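Local coordinates for Emp46p (Saccharomyces cerevisiae, PDB 2A6V), which acts as a calcium-independent cargo receptor with a potassium-bound carbohydrate recognition domain and is involved in the secretion of glycoproteins, at residues D64-E69 against F87-G92; F149-S154 against S206-E211; H170-Q175 against K188-S193. All blocks are in the same frame, centred on the assembly; numbering follows the deposited sequence.

Contact 1. Residues D64-E69 against F87-G92; sequences DAMTIE and FWLKQG
M66 and I68 are held by backbone hydrogen bonds to Y164 and L162 of the neighbouring strand 158-165, and from that base both side chains reach across to L89. No hydrogen bond joins 64-69 to 87-92: what meets in the middle is purely apolar. L89 does the work on its side with both branches. With CG anti to the carbonyl carbon (chi1 -61°), the fork of L89 is turned toward strand 66-75, CD1 to M66 and CD2 to I68. CD1 meets M66 CE at 4.0 Å, the two side chains coming tip to tip. CD2 takes the other neighbour, I68 CD1, at 3.8 Å; here the chains slide past each other in opposite directions instead of meeting head on. M66 spans the distance because its thioether chain runs extended beyond CG.

Strands 66-75 and 84-90 belong to the two facing antiparallel sheets of the legume-like lectin beta sandwich, so the contact spans the sandwich interior from one sheet to the other. The backbones stay well apart, the nearest CA atoms, I68 and F87, being 10.3 Å from each other, and M66, I68 and L89 bridge the space between the sheets. All three touching residues are buried. Alternation along each strand sends their neighbours elsewhere: T67 OG1 bonds to G220 O and E69 forms a salt bridge with R161, while the W88 ring meets W55 and packs edge-to-face with F108. I68 also touches M215 and L217, and L89 touches I197 of strand 196-202.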
loop_
_atom_site.group_PDB
_atom_site.type_symbol
_atom_site.label_atom_id
_atom_site.label_comp_id
_atom_site.label_asym_id
_atom_site.label_seq_id
_atom_site.Cartn_x
_atom_site.Cartn_y
_atom_site.Cartn_z
ATOM N N ASP A 64 -3.871 1.756 -20.940
ATOM C CA ASP A 64 -3.090 0.640 -21.482
ATOM C C ASP A 64 -2.417 -0.109 -20.334
ATOM O O ASP A 64 -2.711 -1.280 -20.109
ATOM C CB ASP A 64 -2.032 1.140 -22.478
ATOM C CG ASP A 64 -2.618 1.518 -23.836
ATOM O OD1 ASP A 64 -3.813 1.262 -24.085
ATOM O OD2 ASP A 64 -1.936 2.095 -24.707
ATOM N N ALA A 65 -1.551 0.597 -19.605
ATOM C CA ALA A 65 -0.785 0.045 -18.487
ATOM C C ALA A 65 -0.610 1.088 -17.382
ATOM O O ALA A 65 -0.977 2.260 -17.537
ATOM C CB ALA A 65 0.568 -0.440 -18.974
ATOM N N MET A 66 -0.068 0.664 -16.245
ATOM C CA MET A 66 0.141 1.613 -15.148
ATOM C C MET A 66 1.315 1.280 -14.269
ATOM O O MET A 66 1.727 0.131 -14.181
ATOM C CB MET A 66 -1.120 1.723 -14.304
ATOM C CG MET A 66 -1.487 0.525 -13.480
ATOM S SD MET A 66 -2.570 0.958 -12.060
ATOM C CE MET A 66 -2.189 -0.459 -11.027
ATOM N N THR A 67 1.827 2.298 -13.583
ATOM C CA THR A 67 2.860 2.160 -12.579
ATOM C C THR A 67 2.437 2.901 -11.313
ATOM O O THR A 67 1.990 4.032 -11.394
ATOM C CB THR A 67 4.162 2.776 -13.094
ATOM O OG1 THR A 67 4.550 2.126 -14.315
ATOM C CG2 THR A 67 5.316 2.541 -12.107
ATOM N N ILE A 68 2.576 2.265 -10.160
ATOM C CA ILE A 68 2.383 2.935 -8.880
ATOM C C ILE A 68 3.666 2.798 -8.097
ATOM O O ILE A 68 4.208 1.697 -7.943
ATOM C CB ILE A 68 1.233 2.321 -8.094
ATOM C CG1 ILE A 68 -0.101 2.527 -8.840
ATOM C CG2 ILE A 68 1.193 2.934 -6.700
ATOM C CD1 ILE A 68 -1.249 1.733 -8.250
ATOM N N GLU A 69 4.150 3.910 -7.574
ATOM C CA GLU A 69 5.347 3.941 -6.767
ATOM C C GLU A 69 4.994 4.555 -5.430
ATOM O O GLU A 69 4.602 5.722 -5.384
ATOM C CB GLU A 69 6.425 4.775 -7.434
ATOM C CG GLU A 69 6.982 4.172 -8.695
ATOM C CD GLU A 69 8.012 5.068 -9.360
ATOM O OE1 GLU A 69 8.062 6.295 -9.077
ATOM O OE2 GLU A 69 8.767 4.531 -10.192
ATOM N N PHE A 87 -0.419 -2.107 1.186
ATOM C CA PHE A 87 -0.732 -1.348 -0.013
ATOM C C PHE A 87 -1.838 -2.075 -0.734
ATOM O O PHE A 87 -1.720 -3.279 -0.951
ATOM C CB PHE A 87 0.512 -1.211 -0.878
ATOM C CG PHE A 87 1.604 -0.483 -0.185
ATOM C CD1 PHE A 87 1.618 0.903 -0.168
ATOM C CD2 PHE A 87 2.609 -1.167 0.479
ATOM C CE1 PHE A 87 2.614 1.580 0.504
ATOM C CE2 PHE A 87 3.598 -0.491 1.145
ATOM C CZ PHE A 87 3.604 0.896 1.162
ATOM N N TRP A 88 -2.866 -1.341 -1.133
ATOM C CA TRP A 88 -4.116 -1.916 -1.575
ATOM C C TRP A 88 -4.483 -1.480 -2.987
ATOM O O TRP A 88 -4.308 -0.302 -3.361
ATOM C CB TRP A 88 -5.252 -1.446 -0.682
ATOM C CG TRP A 88 -5.108 -1.713 0.763
ATOM C CD1 TRP A 88 -4.571 -0.873 1.679
ATOM C CD2 TRP A 88 -5.521 -2.882 1.484
ATOM N NE1 TRP A 88 -4.612 -1.439 2.928
ATOM C CE2 TRP A 88 -5.191 -2.677 2.834
ATOM C CE3 TRP A 88 -6.151 -4.082 1.125
ATOM C CZ2 TRP A 88 -5.471 -3.620 3.830
ATOM C CZ3 TRP A 88 -6.413 -5.027 2.123
ATOM C CH2 TRP A 88 -6.067 -4.779 3.453
ATOM N N LEU A 89 -5.007 -2.431 -3.744
ATOM C CA LEU A 89 -5.793 -2.168 -4.943
ATOM C C LEU A 89 -7.097 -2.933 -4.731
ATOM O O LEU A 89 -7.066 -4.160 -4.677
ATOM C CB LEU A 89 -5.074 -2.681 -6.200
ATOM C CG LEU A 89 -3.710 -2.105 -6.544
ATOM C CD1 LEU A 89 -3.250 -2.667 -7.884
ATOM C CD2 LEU A 89 -3.732 -0.605 -6.618
ATOM N N LYS A 90 -8.220 -2.243 -4.562
ATOM C CA LYS A 90 -9.487 -2.906 -4.214
ATOM C C LYS A 90 -10.620 -2.504 -5.160
ATOM O O LYS A 90 -10.647 -1.393 -5.666
ATOM C CB LYS A 90 -9.871 -2.559 -2.776
ATOM C CG LYS A 90 -8.904 -3.107 -1.734
ATOM C CD LYS A 90 -9.536 -3.446 -0.377
ATOM C CE LYS A 90 -10.521 -2.406 0.086
ATOM N NZ LYS A 90 -11.102 -2.769 1.392
ATOM N N GLN A 91 -11.547 -3.427 -5.404
ATOM C CA GLN A 91 -12.708 -3.162 -6.264
ATOM C C GLN A 91 -13.993 -3.507 -5.535
ATOM O O GLN A 91 -13.969 -4.105 -4.458
ATOM C CB GLN A 91 -12.606 -3.945 -7.581
ATOM C CG GLN A 91 -12.513 -5.455 -7.411
ATOM C CD GLN A 91 -12.652 -6.214 -8.719
ATOM O OE1 GLN A 91 -12.884 -5.615 -9.778
ATOM N NE2 GLN A 91 -12.514 -7.535 -8.651
ATOM N N GLY A 92 -15.122 -3.099 -6.109
ATOM C CA GLY A 92 -16.420 -3.427 -5.544
ATOM C C GLY A 92 -16.828 -2.490 -4.428
ATOM O O GLY A 92 -16.083 -1.576 -4.079
#

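Contact 2. Residues F149-S154 against S206-E211; sequences FQYQDS and SKESFE
Y151 presents a ring edge to the carboxylate of E208: CE1 lies 3.5 Å from OE2, near the ring plane, and the ring and carboxylate planes are only 4° apart. The same CE1 also touches F210 CE1 at 4.1 Å, so one corner of the tyrosine packs against both residues. E208 CG lies over one face of the F210 ring, offset toward its rim, while E208 OE2 takes a hydrogen bond with S74 OG. That is the tight part.

The polar link to Q152 is looser, although its CG still packs 3.6 Å from E208 OE2. Q152 NE2 reaches E208 OE1 at 3.5 Å in a weak hydrogen bond with an angle of 140°, the amide turned 68° from the carboxylate; the stronger partner of this side chain is G79, whose N bonds to Q152 OE1. A water bridges the two segments, accepting from Y151 OH at 2.6 Å and donating to E208 OE1 at 2.8 Å.

The segment 149-154 follows the outermost strand 145-148 of one sheet and leads into strand 158-165 of the other, so the contact ties a sheet-to-sheet connection to strand 209-218 in the legume-like lectin beta sandwich.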
loop_
_atom_site.group_PDB
_atom_site.type_symbol
_atom_site.label_atom_id
_atom_site.label_comp_id
_atom_site.label_asym_id
_atom_site.label_seq_id
_atom_site.Cartn_x
_atom_site.Cartn_y
_atom_site.Cartn_z
ATOM N N PHE A 149 12.311 -9.131 2.812
ATOM C CA PHE A 149 12.650 -7.711 2.648
ATOM C C PHE A 149 12.758 -7.020 4.014
ATOM O O PHE A 149 11.841 -7.068 4.831
ATOM C CB PHE A 149 11.591 -7.015 1.783
ATOM C CG PHE A 149 11.941 -5.593 1.461
ATOM C CD1 PHE A 149 12.887 -5.297 0.504
ATOM C CD2 PHE A 149 11.395 -4.560 2.203
ATOM C CE1 PHE A 149 13.228 -3.989 0.244
ATOM C CE2 PHE A 149 11.744 -3.249 1.930
ATOM C CZ PHE A 149 12.646 -2.972 0.972
ATOM N N GLN A 150 13.917 -6.409 4.250
ATOM C CA GLN A 150 14.203 -5.717 5.504
ATOM C C GLN A 150 13.620 -4.300 5.457
ATOM O O GLN A 150 13.961 -3.499 4.579
ATOM C CB GLN A 150 15.711 -5.657 5.772
ATOM C CG GLN A 150 16.045 -5.222 7.169
ATOM C CD GLN A 150 17.528 -5.224 7.485
ATOM O OE1 GLN A 150 17.914 -4.897 8.602
ATOM N NE2 GLN A 150 18.350 -5.628 6.536
ATOM N N TYR A 151 12.734 -4.011 6.395
ATOM C CA TYR A 151 12.082 -2.687 6.470
ATOM C C TYR A 151 12.107 -2.062 7.893
ATOM O O TYR A 151 12.031 -0.847 7.999
ATOM C CB TYR A 151 10.628 -2.730 5.933
ATOM C CG TYR A 151 9.713 -3.519 6.811
ATOM C CD1 TYR A 151 9.095 -2.929 7.905
ATOM C CD2 TYR A 151 9.508 -4.880 6.589
ATOM C CE1 TYR A 151 8.275 -3.664 8.760
ATOM C CE2 TYR A 151 8.700 -5.637 7.428
ATOM C CZ TYR A 151 8.070 -5.018 8.512
ATOM O OH TYR A 151 7.296 -5.750 9.398
ATOM N N GLN A 152 12.176 -2.831 8.973
ATOM C CA GLN A 152 12.028 -2.225 10.293
ATOM C C GLN A 152 13.186 -1.301 10.603
ATOM O O GLN A 152 14.347 -1.596 10.298
ATOM C CB GLN A 152 11.906 -3.258 11.405
ATOM C CG GLN A 152 10.609 -4.030 11.399
ATOM C CD GLN A 152 10.411 -4.756 12.695
ATOM O OE1 GLN A 152 11.360 -5.361 13.216
ATOM N NE2 GLN A 152 9.197 -4.731 13.218
ATOM N N ASP A 153 12.825 -0.191 11.226
ATOM C CA ASP A 153 13.745 0.754 11.860
ATOM C C ASP A 153 14.832 1.259 10.892
ATOM O O ASP A 153 16.037 1.043 11.073
ATOM C CB ASP A 153 14.315 0.175 13.151
ATOM C CG ASP A 153 14.972 1.228 14.018
ATOM O OD1 ASP A 153 14.649 2.429 13.866
ATOM O OD2 ASP A 153 15.836 0.935 14.860
ATOM N N SER A 154 14.353 1.954 9.875
ATOM C CA SER A 154 15.191 2.596 8.848
ATOM C C SER A 154 14.751 4.023 8.643
ATOM O O SER A 154 13.588 4.272 8.367
ATOM C CB SER A 154 15.070 1.850 7.525
ATOM O OG SER A 154 15.965 2.399 6.574
ATOM N N SER A 206 4.771 -0.692 21.065
ATOM C CA SER A 206 6.176 -0.390 20.779
ATOM C C SER A 206 6.342 0.804 19.829
ATOM O O SER A 206 7.450 1.270 19.615
ATOM C CB SER A 206 6.887 -1.621 20.206
ATOM O OG SER A 206 6.744 -2.759 21.052
ATOM N N LYS A 207 5.247 1.273 19.233
ATOM C CA LYS A 207 5.205 2.567 18.548
ATOM C C LYS A 207 5.984 2.598 17.237
ATOM O O LYS A 207 6.500 3.635 16.841
ATOM C CB LYS A 207 5.680 3.694 19.480
ATOM C CG LYS A 207 4.764 4.913 19.490
ATOM C CD LYS A 207 5.400 6.102 20.235
ATOM C CE LYS A 207 5.254 7.421 19.484
ATOM N NZ LYS A 207 5.885 7.452 18.119
ATOM N N GLU A 208 6.033 1.463 16.537
ATOM C CA GLU A 208 6.572 1.445 15.177
ATOM C C GLU A 208 5.941 2.567 14.349
ATOM O O GLU A 208 4.722 2.739 14.336
ATOM C CB GLU A 208 6.301 0.091 14.492
ATOM C CG GLU A 208 7.077 -0.094 13.205
ATOM C CD GLU A 208 7.158 -1.552 12.719
ATOM O OE1 GLU A 208 6.534 -2.472 13.302
ATOM O OE2 GLU A 208 7.882 -1.774 11.737
ATOM N N SER A 209 6.766 3.340 13.656
ATOM C CA SER A 209 6.276 4.482 12.900
ATOM C C SER A 209 6.277 4.155 11.414
ATOM O O SER A 209 7.317 4.228 10.748
ATOM C CB SER A 209 7.114 5.731 13.191
ATOM O OG SER A 209 6.502 6.860 12.574
ATOM N N PHE A 210 5.114 3.795 10.900
ATOM C CA PHE A 210 4.946 3.549 9.473
ATOM C C PHE A 210 4.643 4.855 8.783
ATOM O O PHE A 210 3.695 5.546 9.149
ATOM C CB PHE A 210 3.821 2.540 9.227
ATOM C CG PHE A 210 4.132 1.153 9.735
ATOM C CD1 PHE A 210 5.049 0.354 9.068
ATOM C CD2 PHE A 210 3.524 0.661 10.873
ATOM C CE1 PHE A 210 5.323 -0.929 9.498
ATOM C CE2 PHE A 210 3.818 -0.634 11.322
ATOM C CZ PHE A 210 4.722 -1.413 10.613
ATOM N N GLU A 211 5.439 5.182 7.777
ATOM C CA GLU A 211 5.439 6.519 7.169
ATOM C C GLU A 211 5.395 6.453 5.661
ATOM O O GLU A 211 6.018 5.577 5.061
ATOM C CB GLU A 211 6.656 7.306 7.612
ATOM C CG GLU A 211 6.858 7.271 9.115
ATOM C CD GLU A 211 7.976 8.142 9.632
ATOM O OE1 GLU A 211 8.665 8.790 8.818
ATOM O OE2 GLU A 211 8.160 8.192 10.860
HETATM O O HOH W 1 6.186 -4.589 11.485
#

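Contact 3. Residues H170-Q175 against K188-S193; sequences HLLKLQ and KFMGSS
K188 sets its CG over one face of the H170 imidazole, at the point where the loop after strand 179-184 sets out for strand 196-202 in the other sheet of the lectin beta sandwich. The touch is a CH-pi contact: K188 CG stands 3.9 Å from the ring centroid, 23° off the normal, and its nearest ring atom is H170 CG at 3.6 Å. The two side chains cross at about a right angle. Farther out the lysine chain bends at chi3 and chi4, and NZ turns to R185 O for its hydrogen bond. H170 ND1 is bonded to Y164 OH, which helps to fix the ring against rotation.

K188 also opens a type I turn, with F189 and M190 at its centre, closed by G191 N to K188 O at 3.1 Å. F189 points away from 170-175. Next comes M190, whose CG is anti to the carbonyl carbon (chi1 -64°); its chain then bends at chi2 and chi3 and swings CE back to L172. That methyl meets L172 CD1 at 3.7 Å, and the two chains again cross nearly at right angles, in the buried half of the contact. The sulfur of M190 lies over a face of the F189 ring, so the methionine bridges its neighbour and the strand. G191 follows, with its CA at the edge of the H170 ring, 4.2 Å from CE1; having no side chain lets the backbone come this close. S192 N makes a weak bond back to F189 O, and the hydroxyl OG of S193 lies in plane at the edge of the F189 ring.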
loop_
_atom_site.group_PDB
_atom_site.type_symbol
_atom_site.label_atom_id
_atom_site.label_comp_id
_atom_site.label_asym_id
_atom_site.label_seq_id
_atom_site.Cartn_x
_atom_site.Cartn_y
_atom_site.Cartn_z
ATOM N N HIS A 170 -1.522 -9.277 -18.658
ATOM C CA HIS A 170 -1.682 -8.925 -17.240
ATOM C C HIS A 170 -0.432 -9.150 -16.403
ATOM O O HIS A 170 -0.521 -9.506 -15.224
ATOM C CB HIS A 170 -2.868 -9.706 -16.654
ATOM C CG HIS A 170 -4.156 -9.401 -17.337
ATOM N ND1 HIS A 170 -4.854 -8.237 -17.113
ATOM C CD2 HIS A 170 -4.850 -10.082 -18.279
ATOM C CE1 HIS A 170 -5.935 -8.223 -17.871
ATOM N NE2 HIS A 170 -5.951 -9.329 -18.593
ATOM N N LEU A 171 0.734 -8.937 -16.993
ATOM C CA LEU A 171 1.968 -9.025 -16.232
ATOM C C LEU A 171 1.977 -7.915 -15.182
ATOM O O LEU A 171 1.889 -6.746 -15.519
ATOM C CB LEU A 171 3.183 -8.908 -17.137
ATOM C CG LEU A 171 4.538 -9.073 -16.454
ATOM C CD1 LEU A 171 4.690 -10.437 -15.776
ATOM C CD2 LEU A 171 5.659 -8.830 -17.422
ATOM N N LEU A 172 2.075 -8.325 -13.924
ATOM C CA LEU A 172 2.292 -7.434 -12.793
ATOM C C LEU A 172 3.668 -7.739 -12.210
ATOM O O LEU A 172 3.986 -8.893 -11.889
ATOM C CB LEU A 172 1.221 -7.658 -11.743
ATOM C CG LEU A 172 1.200 -6.612 -10.624
ATOM C CD1 LEU A 172 -0.206 -6.418 -10.138
ATOM C CD2 LEU A 172 2.139 -7.019 -9.461
ATOM N N LYS A 173 4.500 -6.710 -12.099
ATOM C CA LYS A 173 5.797 -6.805 -11.465
ATOM C C LYS A 173 5.813 -5.932 -10.221
ATOM O O LYS A 173 5.318 -4.812 -10.232
ATOM C CB LYS A 173 6.877 -6.324 -12.425
ATOM C CG LYS A 173 8.274 -6.453 -11.947
ATOM C CD LYS A 173 9.237 -6.448 -13.130
ATOM C CE LYS A 173 9.396 -5.073 -13.704
ATOM N NZ LYS A 173 10.425 -5.104 -14.783
ATOM N N LEU A 174 6.403 -6.447 -9.165
ATOM C CA LEU A 174 6.527 -5.712 -7.926
ATOM C C LEU A 174 7.986 -5.638 -7.589
ATOM O O LEU A 174 8.621 -6.670 -7.338
ATOM C CB LEU A 174 5.748 -6.433 -6.823
ATOM C CG LEU A 174 5.408 -5.669 -5.546
ATOM C CD1 LEU A 174 6.602 -5.367 -4.747
ATOM C CD2 LEU A 174 4.602 -4.399 -5.862
ATOM N N GLN A 175 8.542 -4.432 -7.580
ATOM C CA GLN A 175 9.930 -4.211 -7.195
ATOM C C GLN A 175 10.004 -3.472 -5.869
ATOM O O GLN A 175 9.162 -2.641 -5.563
ATOM C CB GLN A 175 10.657 -3.375 -8.251
ATOM C CG GLN A 175 10.731 -3.996 -9.645
ATOM C CD GLN A 175 11.114 -2.959 -10.674
ATOM O OE1 GLN A 175 10.271 -2.193 -11.131
ATOM N NE2 GLN A 175 12.388 -2.906 -11.010
ATOM N N LYS A 188 -5.750 -9.878 -12.447
ATOM C CA LYS A 188 -6.308 -9.430 -13.721
ATOM C C LYS A 188 -7.407 -8.378 -13.594
ATOM O O LYS A 188 -7.750 -7.732 -14.575
ATOM C CB LYS A 188 -6.864 -10.623 -14.494
ATOM C CG LYS A 188 -5.806 -11.596 -14.949
ATOM C CD LYS A 188 -6.425 -12.822 -15.594
ATOM C CE LYS A 188 -5.660 -14.091 -15.245
ATOM N NZ LYS A 188 -4.488 -14.265 -16.142
ATOM N N PHE A 189 -7.984 -8.204 -12.409
ATOM C CA PHE A 189 -9.165 -7.349 -12.300
ATOM C C PHE A 189 -8.938 -5.880 -12.680
ATOM O O PHE A 189 -9.877 -5.200 -13.099
ATOM C CB PHE A 189 -9.816 -7.477 -10.914
ATOM C CG PHE A 189 -9.036 -6.840 -9.803
ATOM C CD1 PHE A 189 -9.232 -5.510 -9.480
ATOM C CD2 PHE A 189 -8.130 -7.585 -9.056
ATOM C CE1 PHE A 189 -8.529 -4.930 -8.446
ATOM C CE2 PHE A 189 -7.416 -6.995 -8.030
ATOM C CZ PHE A 189 -7.626 -5.671 -7.726
ATOM N N MET A 190 -7.705 -5.386 -12.563
ATOM C CA MET A 190 -7.436 -3.980 -12.858
ATOM C C MET A 190 -7.477 -3.658 -14.348
ATOM O O MET A 190 -7.554 -2.493 -14.718
ATOM C CB MET A 190 -6.068 -3.543 -12.326
ATOM C CG MET A 190 -5.933 -3.590 -10.829
ATOM S SD MET A 190 -5.247 -5.133 -10.291
ATOM C CE MET A 190 -3.530 -5.054 -10.920
ATOM N N GLY A 191 -7.380 -4.673 -15.202
ATOM C CA GLY A 191 -7.432 -4.454 -16.635
ATOM C C GLY A 191 -8.809 -4.017 -17.108
ATOM O O GLY A 191 -8.922 -3.276 -18.093
ATOM N N SER A 192 -9.844 -4.440 -16.388
ATOM C CA SER A 192 -11.224 -4.357 -16.868
ATOM C C SER A 192 -12.229 -3.804 -15.848
ATOM O O SER A 192 -13.442 -3.920 -16.038
ATOM C CB SER A 192 -11.669 -5.753 -17.303
ATOM O OG SER A 192 -11.644 -6.669 -16.214
ATOM N N SER A 193 -11.740 -3.203 -14.769
ATOM C CA SER A 193 -12.633 -2.624 -13.769
ATOM C C SER A 193 -11.961 -1.442 -13.083
ATOM O O SER A 193 -10.730 -1.418 -12.947
ATOM C CB SER A 193 -13.035 -3.673 -12.731
ATOM O OG SER A 193 -11.947 -3.989 -11.868
#

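Along the chain contact 1 comes first and closes before the others open; contact 3 then falls wholly between the two segments of contact 2. Contacts 1 and 3 are neighbours, their centres about 7 Å apart: L89 CD1 lies 3.9 Å from M190 CE, and Q91 OE1 probably hydrogen-bonds S193 OG at 2.8 Å. Contact 2 sits on the opposite side of the chain's centre, its centre about 24 Å from contact 1 and 28 Å from contact 3. All three reach one antiparallel sheet, through strands 66-75, 171-176 and 209-218. Within the beta sandwich, contacts 1 and 3 touch and share one packed region, while contact 2 touches neither, its nearest atoms about 7 Å from each.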